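Local coordinates for alkaline serine protease (Thermobifida fusca, PDB 2PFE), which probably cleaves peptide bonds as a chymotrypsin-like serine endopeptidase, the chain being the C-terminal protease domain of a longer precursor, at residues V83-S88 and L181-G186. Numbering follows the deposited sequence.
Sequences VTVTGS and LQLVTG
Val85 and Gly186 are joined by the one hydrogen bond between residues 83-88 and the C-terminal residues 181-186: Gly186 N donates to Val85 O at 2.8 Å, with an N-H...O angle of 156°. The same oxygen is approached by Thr185 CA at 3.2 Å, a CA-H...O contact that adds a weaker second partner. The two segments run roughly antiparallel, 141° apart, with Thr86 and Thr185 the closest pair of CA atoms.

Methyl packing flanks this link. Leu183 points toward residues 83-88, and its CD2 meets Val85 CG1 at 3.9 Å; the two side chains cross at about a right angle. The same methyl rests on the carbonyl of Gly87, 3.7 Å from Gly87 O, and touches Ser88 CB at 4.0 Å. Ala150 of strand 149-157 touches both Val85 and Leu183. Thr185 lays CG2 against the Thr86-Gly87 peptide, 3.7 Å from Thr86 C.

At the chain end, threonine methyls meet the terminal residue. With chi1 at -60° the methyl of Thr84 swings away from its backbone N, and CG2 lies 3.8 Å from Gly186 CA, while Thr86 CG2 comes within 3.4 Å of Gly186 O. The hydroxyl of Thr86 is hydrogen-bonded to Ser148, and that of Ser88 to Asn173.

In this two-barrel fold, strand 182-183 pairs with strand 20-24 at the edge of the first barrel's sheet, so the C-terminal tail meets the link from strand 82-84 to strand 96-101 of the second. A single backbone bond tethers the last residue; the rest is van der Waals packing of methyls on methyls, peptide atoms and the terminal glycine.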
loop_
_atom_site.group_PDB
_atom_site.type_symbol
_atom_site.label_atom_id
_atom_site.label_comp_id
_atom_site.label_asym_id
_atom_site.label_seq_id
_atom_site.Cartn_x
_atom_site.Cartn_y
_atom_site.Cartn_z
ATOM N N VAL A 83 -9.335 -7.148 -8.729
ATOM C CA VAL A 83 -10.461 -6.497 -8.031
ATOM C C VAL A 83 -10.482 -5.005 -8.401
ATOM O O VAL A 83 -9.431 -4.349 -8.460
ATOM C CB VAL A 83 -10.382 -6.650 -6.476
ATOM C CG1 VAL A 83 -11.660 -6.136 -5.820
ATOM C CG2 VAL A 83 -10.129 -8.095 -6.065
ATOM N N THR A 84 -11.675 -4.468 -8.657
ATOM C CA THR A 84 -11.815 -3.050 -8.988
ATOM C C THR A 84 -12.082 -2.231 -7.732
ATOM O O THR A 84 -12.985 -2.556 -6.952
ATOM C CB THR A 84 -12.931 -2.815 -10.014
ATOM O OG1 THR A 84 -12.611 -3.539 -11.207
ATOM C CG2 THR A 84 -13.057 -1.319 -10.355
ATOM N N VAL A 85 -11.269 -1.193 -7.541
ATOM C CA VAL A 85 -11.400 -0.244 -6.425
ATOM C C VAL A 85 -12.452 0.799 -6.804
ATOM O O VAL A 85 -12.341 1.448 -7.848
ATOM C CB VAL A 85 -10.054 0.456 -6.137
ATOM C CG1 VAL A 85 -10.186 1.432 -4.982
ATOM C CG2 VAL A 85 -8.970 -0.570 -5.821
ATOM N N THR A 86 -13.490 0.934 -5.985
ATOM C CA THR A 86 -14.561 1.894 -6.293
ATOM C C THR A 86 -14.607 3.099 -5.331
ATOM O O THR A 86 -15.387 4.026 -5.522
ATOM C CB THR A 86 -15.942 1.228 -6.294
ATOM O OG1 THR A 86 -16.219 0.727 -4.989
ATOM C CG2 THR A 86 -16.021 0.086 -7.295
ATOM N N GLY A 87 -13.784 3.075 -4.290
ATOM C CA GLY A 87 -13.803 4.131 -3.285
ATOM C C GLY A 87 -12.885 3.773 -2.129
ATOM O O GLY A 87 -12.154 2.771 -2.198
ATOM N N SER A 88 -12.914 4.589 -1.074
ATOM C CA SER A 88 -12.097 4.355 0.117
ATOM C C SER A 88 -12.908 4.537 1.405
ATOM O O SER A 88 -12.428 5.106 2.397
ATOM C CB SER A 88 -10.860 5.255 0.119
ATOM O OG SER A 88 -11.236 6.622 0.108
ATOM N N LEU A 181 -3.914 13.899 -2.899
ATOM C CA LEU A 181 -4.080 12.894 -3.971
ATOM C C LEU A 181 -5.539 12.480 -4.147
ATOM O O LEU A 181 -6.316 12.475 -3.175
ATOM C CB LEU A 181 -3.254 11.641 -3.630
ATOM C CG LEU A 181 -1.759 11.895 -3.422
ATOM C CD1 LEU A 181 -1.049 10.661 -2.883
ATOM C CD2 LEU A 181 -1.109 12.380 -4.724
ATOM N N GLN A 182 -5.896 12.117 -5.380
ATOM C CA GLN A 182 -7.205 11.565 -5.679
ATOM C C GLN A 182 -7.019 10.087 -6.040
ATOM O O GLN A 182 -6.170 9.740 -6.866
ATOM C CB GLN A 182 -7.873 12.343 -6.826
ATOM C CG GLN A 182 -8.151 13.824 -6.484
ATOM C CD GLN A 182 -6.901 14.721 -6.569
ATOM O OE1 GLN A 182 -6.151 14.664 -7.557
ATOM N NE2 GLN A 182 -6.683 15.559 -5.535
ATOM N N LEU A 183 -7.796 9.224 -5.394
ATOM C CA LEU A 183 -7.776 7.794 -5.679
ATOM C C LEU A 183 -8.362 7.501 -7.057
ATOM O O LEU A 183 -9.414 8.037 -7.416
ATOM C CB LEU A 183 -8.589 7.053 -4.616
ATOM C CG LEU A 183 -8.566 5.526 -4.582
ATOM C CD1 LEU A 183 -7.202 4.990 -4.166
ATOM C CD2 LEU A 183 -9.636 5.035 -3.632
ATOM N N VAL A 184 -7.687 6.647 -7.828
ATOM C CA VAL A 184 -8.232 6.209 -9.116
ATOM C C VAL A 184 -9.245 5.084 -8.863
ATOM O O VAL A 184 -8.917 4.051 -8.282
ATOM C CB VAL A 184 -7.118 5.808 -10.114
ATOM C CG1 VAL A 184 -7.713 5.214 -11.396
ATOM C CG2 VAL A 184 -6.249 7.014 -10.463
ATOM N N THR A 185 -10.492 5.323 -9.266
ATOM C CA THR A 185 -11.591 4.392 -8.991
ATOM C C THR A 185 -12.304 3.956 -10.278
ATOM O O THR A 185 -12.212 4.626 -11.313
ATOM C CB THR A 185 -12.618 4.994 -8.003
ATOM O OG1 THR A 185 -13.188 6.170 -8.581
ATOM C CG2 THR A 185 -11.962 5.347 -6.663
ATOM N N GLY A 186 -13.013 2.831 -10.196
ATOM C CA GLY A 186 -13.750 2.271 -11.334
ATOM C C GLY A 186 -15.147 1.861 -10.914
ATOM O O GLY A 186 -15.633 2.276 -9.864
ATOM O OXT GLY A 186 -15.835 1.110 -11.607
#